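Local coordinates for Lin1889 protein (Listeria innocua Clip11262, PDB 3B57) that is of unknown function but binds magnesium and, as an HD-domain protein, probably acts as a metal-dependent phosphohydrolase, at residues M1-I6 with G45-T50; A55-Y60 with K74-W79. One frame throughout, in Å; residues are numbered along the deposited sequence.

In the fold
From the N terminus the chain runs through helix 3-15 and helix 27-44 before helix 48-57 begins, and contact 1 closes that excursion by setting the start of helix 48-57 against the start of helix 3-15. Contact 2 follows in series: it opens at the far end of helix 48-57 and closes a shorter loop when helix 71-82 comes back to it. Helix 48-57 thus serves both, one contact at each end. The two neither nest nor cross, and their centres lie about 15 Å apart. They adjoin where Ile6 O packs against Trp79 CH2, and together they tie helices 3-15, 48-57 and 71-82.

Contact 1: M1-I6 with G45-T50; sequences MNKEEI and GGDLFT
Lys3 lays its aliphatic chain across the ring of Phe49. CG comes closest, 3.7 Å from the centroid of the Phe49 ring and 19° off the ring normal, a CH-pi contact over one face; CB, CD and CE touch as well. CG is offset toward the rim, so its shortest approach is Lys3 CG to Phe49 CD2 at 3.5 Å. Beyond CG the lysine runs fully extended, carrying CD and CE back over Phe49 CG and CB. Its amino group ends 4.4 Å from OD1 of Asp47 (Lys3 NZ to Asp47 OD1), beyond salt-bridge range, though the opposite charges probably attract weakly.

Met1, a selenomethionine and poorly ordered, sets its CE over the face that Lys3 CG covers, with Met1 CE to Phe49 CE1 at 4.1 Å. Its SE stands obliquely to the ring, 5.1 Å from the Phe49 centroid and 43° off the normal, a Met-aromatic contact. Ile6 takes the edge instead, crossing the phenylalanine at about a right angle with CG2 4.1 Å from Phe49 CZ. Phe49 meets all three because its CG stands anti to the backbone N (chi1 176°), which carries the ring out toward helix 3-15.

Each segment holds the start of a helix, here the first turns of helices 3-15 and 48-57 in an all-helical HD-domain protein, well away from the magnesium site. Each start is N-capped: Asn2 OD1 accepts from Glu5 N at 2.9 Å, and Asp47 OD1 accepts from Thr50 N at 3.0 Å, with Thr50 N approaching from above the carboxylate plane. The backbone N of Asp47 is in turn held by Glu115. Ile85, in the loop after helix 71-82, packs on both Ile6 and Phe49, while Pro86 meets Met1.

Contact 2: A55-Y60 with K74-W79; sequences ALFHDY and KTLINW
Phe57 and Trp79 form an offset edge-to-face pair: the phenylalanine turns its edge to the indole's six-membered ring, with planes at 82° and the centroids of these two rings 5.6 Å apart. The closest atoms are Phe57 CZ and Trp79 CZ3.

The CH-pi contact belongs to Leu76, whose CD2 sits over one face of Phe57, 3.6 Å from the ring centroid and 15° off the normal. That same methyl also lies over a face of Tyr60, which wedges the leucine between the two aromatic rings. In the fold this seats helix 71-82 on the C-terminal part of helix 48-57, next to the HD motif: His58 and Asp59 bind magnesium with His29 and Asp123. The bond from CA to CB of Phe57 points toward segment 74-79, that of His58 away from it.

Tyr60 CD2 makes an apolar contact with Leu76 CG at 3.9 Å. Tyr60 CG stands anti to its own backbone N (chi1 -179°), sending the ring out until Tyr60 OH is in van der Waals contact with Thr75 CG2, 3.8 Å away. The hydroxyl of Thr75 bonds back to Glu71 O. Helix 3-15 adds Ala10 and Met14 against Phe57, and Trp13 stacks on Trp79.

Contact 1: M1-I6 with G45-T50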
HETATM    1  N   MSE A   1      16.961   5.557 -40.551  1.00 82.56           N
HETATM    2  CA  MSE A   1      16.782   5.692 -39.078  1.00 82.35           C
HETATM    3  C   MSE A   1      17.355   4.487 -38.339  1.00 80.56           C
HETATM    4  O   MSE A   1      17.134   3.343 -38.744  1.00 80.77           O
HETATM    5  CB  MSE A   1      15.296   5.828 -38.744  1.00 85.35           C
HETATM    6  CG  MSE A   1      14.428   4.730 -39.348  1.00 88.53           C
HETATM    7 SE   MSE A   1      12.783   4.354 -38.355  1.00 94.49          SE
HETATM    8  CE  MSE A   1      13.000   2.454 -38.161  1.00 90.85           C
ATOM      9  N   ASN A   2      18.089   4.746 -37.256  1.00 77.62           N
ATOM     10  CA  ASN A   2      18.682   3.676 -36.453  1.00 74.24           C
ATOM     11  C   ASN A   2      17.780   3.387 -35.256  1.00 71.54           C
ATOM     12  O   ASN A   2      17.798   4.105 -34.255  1.00 71.31           O
ATOM     13  CB  ASN A   2      20.082   4.077 -35.968  1.00 75.66           C
ATOM     14  CG  ASN A   2      20.824   2.924 -35.304  1.00 77.95           C
ATOM     15  OD1 ASN A   2      20.400   2.404 -34.268  1.00 79.83           O
ATOM     16  ND2 ASN A   2      21.938   2.516 -35.903  1.00 78.14           N
ATOM     17  N   LYS A   3      16.988   2.328 -35.374  1.00 67.63           N
ATOM     18  CA  LYS A   3      16.056   1.938 -34.328  1.00 63.06           C
ATOM     19  C   LYS A   3      16.674   1.825 -32.948  1.00 61.65           C
ATOM     20  O   LYS A   3      16.172   2.408 -31.993  1.00 61.21           O
ATOM     21  CB  LYS A   3      15.384   0.613 -34.690  1.00 59.65           C
ATOM     22  CG  LYS A   3      14.282   0.740 -35.722  1.00 55.84           C
ATOM     23  CD  LYS A   3      13.697  -0.618 -36.067  1.00 54.32           C
ATOM     24  CE  LYS A   3      12.464  -0.491 -36.953  1.00 54.10           C
ATOM     25  NZ  LYS A   3      11.916  -1.815 -37.378  1.00 52.59           N
ATOM     26  N   GLU A   4      17.762   1.078 -32.839  1.00 61.19           N
ATOM     27  CA  GLU A   4      18.401   0.891 -31.544  1.00 60.84           C
ATOM     28  C   GLU A   4      18.745   2.219 -30.892  1.00 59.27           C
ATOM     29  O   GLU A   4      18.610   2.387 -29.677  1.00 58.97           O
ATOM     30  CB  GLU A   4      19.672   0.063 -31.688  1.00 61.57           C
ATOM     31  CG  GLU A   4      20.188  -0.487 -30.372  1.00 62.97           C
ATOM     32  CD  GLU A   4      21.629  -0.929 -30.461  1.00 64.49           C
ATOM     33  OE1 GLU A   4      21.979  -1.593 -31.467  1.00 65.03           O
ATOM     34  OE2 GLU A   4      22.405  -0.619 -29.524  1.00 62.91           O
ATOM     35  N   GLU A   5      19.193   3.165 -31.708  1.00 57.53           N
ATOM     36  CA  GLU A   5      19.561   4.477 -31.201  1.00 56.00           C
ATOM     37  C   GLU A   5      18.357   5.329 -30.802  1.00 53.62           C
ATOM     38  O   GLU A   5      18.366   5.958 -29.739  1.00 51.59           O
ATOM     39  CB  GLU A   5      20.407   5.219 -32.236  1.00 57.81           C
ATOM     40  CG  GLU A   5      21.896   5.226 -31.908  1.00 61.41           C
ATOM     41  CD  GLU A   5      22.176   5.701 -30.480  1.00 63.24           C
ATOM     42  OE1 GLU A   5      21.376   6.505 -29.941  1.00 63.57           O
ATOM     43  OE2 GLU A   5      23.205   5.279 -29.905  1.00 63.06           O
ATOM     44  N   ILE A   6      17.339   5.347 -31.663  1.00 51.24           N
ATOM     45  CA  ILE A   6      16.118   6.107 -31.420  1.00 49.06           C
ATOM     46  C   ILE A   6      15.498   5.670 -30.100  1.00 48.42           C
ATOM     47  O   ILE A   6      15.078   6.500 -29.290  1.00 48.84           O
ATOM     48  CB  ILE A   6      15.083   5.887 -32.547  1.00 48.81           C
ATOM     49  CG1 ILE A   6      15.641   6.391 -33.876  1.00 48.73           C
ATOM     50  CG2 ILE A   6      13.781   6.620 -32.224  1.00 49.09           C
ATOM     51  CD1 ILE A   6      14.625   6.383 -35.006  1.00 47.85           C
ATOM     52  N   GLY A  45       4.355 -11.511 -30.483  1.00 34.94           N
ATOM     53  CA  GLY A  45       4.695 -10.879 -31.745  1.00 36.20           C
ATOM     54  C   GLY A  45       4.332  -9.409 -31.868  1.00 35.82           C
ATOM     55  O   GLY A  45       3.896  -8.792 -30.896  1.00 38.00           O
ATOM     56  N   GLY A  46       4.523  -8.855 -33.067  1.00 33.78           N
ATOM     57  CA  GLY A  46       4.222  -7.457 -33.334  1.00 30.76           C
ATOM     58  C   GLY A  46       5.483  -6.664 -33.630  1.00 30.06           C
ATOM     59  O   GLY A  46       6.588  -7.168 -33.438  1.00 29.05           O
ATOM     60  N   ASP A  47       5.318  -5.430 -34.103  1.00 29.13           N
ATOM     61  CA  ASP A  47       6.442  -4.539 -34.423  1.00 30.74           C
ATOM     62  C   ASP A  47       7.060  -4.059 -33.106  1.00 31.36           C
ATOM     63  O   ASP A  47       6.584  -3.094 -32.496  1.00 30.84           O
ATOM     64  CB  ASP A  47       5.933  -3.326 -35.229  1.00 34.63           C
ATOM     65  CG  ASP A  47       7.062  -2.483 -35.851  1.00 38.11           C
ATOM     66  OD1 ASP A  47       8.115  -2.280 -35.185  1.00 38.06           O
ATOM     67  OD2 ASP A  47       6.874  -2.005 -37.006  1.00 38.23           O
ATOM     68  N   LEU A  48       8.129  -4.723 -32.684  1.00 30.81           N
ATOM     69  CA  LEU A  48       8.803  -4.384 -31.435  1.00 30.90           C
ATOM     70  C   LEU A  48       9.182  -2.904 -31.307  1.00 32.57           C
ATOM     71  O   LEU A  48       9.083  -2.310 -30.229  1.00 33.06           O
ATOM     72  CB  LEU A  48      10.049  -5.263 -31.269  1.00 29.23           C
ATOM     73  CG  LEU A  48      10.877  -5.141 -29.985  1.00 29.63           C
ATOM     74  CD1 LEU A  48       9.998  -5.387 -28.760  1.00 30.55           C
ATOM     75  CD2 LEU A  48      12.011  -6.140 -30.034  1.00 29.72           C
ATOM     76  N   PHE A  49       9.622  -2.306 -32.407  1.00 34.35           N
ATOM     77  CA  PHE A  49      10.019  -0.901 -32.395  1.00 35.29           C
ATOM     78  C   PHE A  49       8.811  -0.002 -32.208  1.00 35.79           C
ATOM     79  O   PHE A  49       8.857   1.008 -31.502  1.00 34.86           O
ATOM     80  CB  PHE A  49      10.724  -0.545 -33.703  1.00 35.31           C
ATOM     81  CG  PHE A  49      11.077   0.903 -33.821  1.00 34.32           C
ATOM     82  CD1 PHE A  49      10.377   1.733 -34.688  1.00 34.97           C
ATOM     83  CD2 PHE A  49      12.103   1.442 -33.053  1.00 34.60           C
ATOM     84  CE1 PHE A  49      10.691   3.085 -34.792  1.00 35.68           C
ATOM     85  CE2 PHE A  49      12.425   2.789 -33.148  1.00 36.15           C
ATOM     86  CZ  PHE A  49      11.715   3.615 -34.022  1.00 36.32           C
ATOM     87  N   THR A  50       7.725  -0.374 -32.857  1.00 35.97           N
ATOM     88  CA  THR A  50       6.514   0.399 -32.760  1.00 37.55           C
ATOM     89  C   THR A  50       5.947   0.322 -31.329  1.00 38.25           C
ATOM     90  O   THR A  50       5.398   1.304 -30.812  1.00 38.41           O
ATOM     91  CB  THR A  50       5.517  -0.113 -33.816  1.00 37.96           C
ATOM     92  OG1 THR A  50       5.271   0.931 -34.761  1.00 40.17           O
ATOM     93  CG2 THR A  50       4.215  -0.569 -33.193  1.00 38.27           C
TER

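Contact 2: A55-Y60 with K74-W79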
ATOM      1  N   ALA A  55       5.160   2.378 -25.766  1.00 36.14           N
ATOM      2  CA  ALA A  55       5.244   2.071 -24.338  1.00 36.81           C
ATOM      3  C   ALA A  55       5.957   3.168 -23.559  1.00 37.82           C
ATOM      4  O   ALA A  55       5.528   3.541 -22.472  1.00 39.00           O
ATOM      5  CB  ALA A  55       5.962   0.758 -24.123  1.00 36.43           C
ATOM      6  N   LEU A  56       7.058   3.663 -24.110  1.00 38.29           N
ATOM      7  CA  LEU A  56       7.812   4.708 -23.450  1.00 38.79           C
ATOM      8  C   LEU A  56       7.119   6.071 -23.462  1.00 41.41           C
ATOM      9  O   LEU A  56       7.370   6.885 -22.576  1.00 42.85           O
ATOM     10  CB  LEU A  56       9.197   4.830 -24.070  1.00 35.29           C
ATOM     11  CG  LEU A  56      10.151   3.689 -23.746  1.00 34.42           C
ATOM     12  CD1 LEU A  56      11.523   4.039 -24.288  1.00 34.97           C
ATOM     13  CD2 LEU A  56      10.239   3.476 -22.242  1.00 34.36           C
ATOM     14  N   PHE A  57       6.254   6.323 -24.448  1.00 42.73           N
ATOM     15  CA  PHE A  57       5.548   7.605 -24.527  1.00 45.31           C
ATOM     16  C   PHE A  57       4.090   7.506 -24.090  1.00 48.60           C
ATOM     17  O   PHE A  57       3.386   8.511 -24.079  1.00 50.12           O
ATOM     18  CB  PHE A  57       5.563   8.183 -25.957  1.00 43.02           C
ATOM     19  CG  PHE A  57       6.937   8.452 -26.510  1.00 40.85           C
ATOM     20  CD1 PHE A  57       7.989   8.786 -25.675  1.00 38.84           C
ATOM     21  CD2 PHE A  57       7.172   8.374 -27.882  1.00 40.82           C
ATOM     22  CE1 PHE A  57       9.262   9.038 -26.202  1.00 39.82           C
ATOM     23  CE2 PHE A  57       8.444   8.624 -28.417  1.00 40.19           C
ATOM     24  CZ  PHE A  57       9.489   8.954 -27.577  1.00 39.50           C
ATOM     25  N   HIS A  58       3.631   6.311 -23.728  1.00 51.75           N
ATOM     26  CA  HIS A  58       2.232   6.133 -23.341  1.00 54.67           C
ATOM     27  C   HIS A  58       1.796   7.049 -22.216  1.00 56.91           C
ATOM     28  O   HIS A  58       0.605   7.292 -22.029  1.00 56.53           O
ATOM     29  CB  HIS A  58       1.962   4.675 -22.940  1.00 56.30           C
ATOM     30  CG  HIS A  58       2.312   4.342 -21.517  1.00 57.70           C
ATOM     31  ND1 HIS A  58       3.604   4.366 -21.034  1.00 58.10           N
ATOM     32  CD2 HIS A  58       1.534   3.939 -20.483  1.00 57.52           C
ATOM     33  CE1 HIS A  58       3.608   3.990 -19.767  1.00 57.93           C
ATOM     34  NE2 HIS A  58       2.365   3.725 -19.408  1.00 58.43           N
ATOM     35  N   ASP A  59       2.771   7.572 -21.485  1.00 60.37           N
ATOM     36  CA  ASP A  59       2.484   8.428 -20.348  1.00 64.22           C
ATOM     37  C   ASP A  59       3.154   9.783 -20.463  1.00 65.34           C
ATOM     38  O   ASP A  59       3.938  10.170 -19.600  1.00 65.77           O
ATOM     39  CB  ASP A  59       2.961   7.739 -19.072  1.00 67.02           C
ATOM     40  CG  ASP A  59       1.920   7.754 -17.986  1.00 69.38           C
ATOM     41  OD1 ASP A  59       1.367   8.850 -17.718  1.00 70.77           O
ATOM     42  OD2 ASP A  59       1.668   6.671 -17.403  1.00 69.97           O
ATOM     43  N   TYR A  60       2.839  10.509 -21.523  1.00 66.92           N
ATOM     44  CA  TYR A  60       3.434  11.815 -21.731  1.00 68.21           C
ATOM     45  C   TYR A  60       2.325  12.795 -22.053  1.00 70.51           C
ATOM     46  O   TYR A  60       2.454  14.006 -21.860  1.00 69.98           O
ATOM     47  CB  TYR A  60       4.420  11.745 -22.891  1.00 66.59           C
ATOM     48  CG  TYR A  60       5.120  13.044 -23.171  1.00 64.58           C
ATOM     49  CD1 TYR A  60       6.256  13.418 -22.455  1.00 62.63           C
ATOM     50  CD2 TYR A  60       4.623  13.921 -24.134  1.00 63.83           C
ATOM     51  CE1 TYR A  60       6.877  14.638 -22.693  1.00 62.51           C
ATOM     52  CE2 TYR A  60       5.231  15.140 -24.379  1.00 62.78           C
ATOM     53  CZ  TYR A  60       6.355  15.495 -23.657  1.00 62.76           C
ATOM     54  OH  TYR A  60       6.941  16.708 -23.903  1.00 62.42           O
ATOM     55  N   LYS A  74       1.685  16.727 -30.160  1.00 62.55           N
ATOM     56  CA  LYS A  74       2.362  17.346 -31.276  1.00 60.84           C
ATOM     57  C   LYS A  74       3.870  17.386 -31.022  1.00 59.39           C
ATOM     58  O   LYS A  74       4.667  17.365 -31.963  1.00 60.88           O
ATOM     59  CB  LYS A  74       1.800  18.748 -31.520  1.00 62.14           C
ATOM     60  CG  LYS A  74       1.981  19.210 -32.959  1.00 63.67           C
ATOM     61  CD  LYS A  74       1.235  20.501 -33.263  1.00 64.98           C
ATOM     62  CE  LYS A  74      -0.277  20.318 -33.284  1.00 63.41           C
ATOM     63  NZ  LYS A  74      -0.907  21.558 -33.828  1.00 62.52           N
ATOM     64  N   THR A  75       4.265  17.424 -29.753  1.00 56.16           N
ATOM     65  CA  THR A  75       5.685  17.446 -29.399  1.00 52.95           C
ATOM     66  C   THR A  75       6.342  16.108 -29.737  1.00 51.38           C
ATOM     67  O   THR A  75       7.457  16.060 -30.263  1.00 50.50           O
ATOM     68  CB  THR A  75       5.872  17.724 -27.906  1.00 52.36           C
ATOM     69  OG1 THR A  75       5.333  19.013 -27.598  1.00 51.90           O
ATOM     70  CG2 THR A  75       7.347  17.687 -27.536  1.00 50.72           C
ATOM     71  N   LEU A  76       5.641  15.025 -29.422  1.00 49.45           N
ATOM     72  CA  LEU A  76       6.149  13.696 -29.717  1.00 48.39           C
ATOM     73  C   LEU A  76       6.311  13.548 -31.228  1.00 48.00           C
ATOM     74  O   LEU A  76       7.386  13.176 -31.715  1.00 46.56           O
ATOM     75  CB  LEU A  76       5.195  12.612 -29.189  1.00 47.27           C
ATOM     76  CG  LEU A  76       5.159  12.350 -27.678  1.00 45.66           C
ATOM     77  CD1 LEU A  76       4.114  11.292 -27.342  1.00 44.63           C
ATOM     78  CD2 LEU A  76       6.532  11.904 -27.212  1.00 44.97           C
ATOM     79  N   ILE A  77       5.249  13.846 -31.975  1.00 47.13           N
ATOM     80  CA  ILE A  77       5.326  13.720 -33.426  1.00 47.25           C
ATOM     81  C   ILE A  77       6.589  14.417 -33.916  1.00 48.66           C
ATOM     82  O   ILE A  77       7.382  13.845 -34.668  1.00 49.44           O
ATOM     83  CB  ILE A  77       4.103  14.334 -34.122  1.00 44.12           C
ATOM     84  CG1 ILE A  77       2.829  13.773 -33.497  1.00 41.99           C
ATOM     85  CG2 ILE A  77       4.144  13.996 -35.603  1.00 42.72           C
ATOM     86  CD1 ILE A  77       1.548  14.238 -34.138  1.00 39.46           C
ATOM     87  N   ASN A  78       6.777  15.647 -33.463  1.00 48.85           N
ATOM     88  CA  ASN A  78       7.948  16.419 -33.831  1.00 49.53           C
ATOM     89  C   ASN A  78       9.225  15.650 -33.543  1.00 49.29           C
ATOM     90  O   ASN A  78      10.032  15.396 -34.437  1.00 47.91           O
ATOM     91  CB  ASN A  78       7.955  17.725 -33.056  1.00 50.64           C
ATOM     92  CG  ASN A  78       7.881  18.908 -33.958  1.00 51.14           C
ATOM     93  OD1 ASN A  78       8.902  19.376 -34.460  1.00 50.46           O
ATOM     94  ND2 ASN A  78       6.661  19.388 -34.209  1.00 50.98           N
ATOM     95  N   TRP A  79       9.396  15.282 -32.280  1.00 50.46           N
ATOM     96  CA  TRP A  79      10.572  14.541 -31.868  1.00 51.51           C
ATOM     97  C   TRP A  79      10.736  13.325 -32.782  1.00 52.93           C
ATOM     98  O   TRP A  79      11.852  12.956 -33.137  1.00 53.92           O
ATOM     99  CB  TRP A  79      10.422  14.086 -30.412  1.00 50.63           C
ATOM    100  CG  TRP A  79      11.646  13.425 -29.859  1.00 48.96           C
ATOM    101  CD1 TRP A  79      12.694  14.031 -29.240  1.00 48.36           C
ATOM    102  CD2 TRP A  79      11.977  12.034 -29.940  1.00 48.53           C
ATOM    103  NE1 TRP A  79      13.664  13.106 -28.933  1.00 49.85           N
ATOM    104  CE2 TRP A  79      13.248  11.872 -29.356  1.00 49.06           C
ATOM    105  CE3 TRP A  79      11.320  10.911 -30.455  1.00 47.59           C
ATOM    106  CZ2 TRP A  79      13.881  10.622 -29.274  1.00 48.63           C
ATOM    107  CZ3 TRP A  79      11.949   9.672 -30.374  1.00 47.66           C
ATOM    108  CH2 TRP A  79      13.215   9.538 -29.790  1.00 46.91           C
TER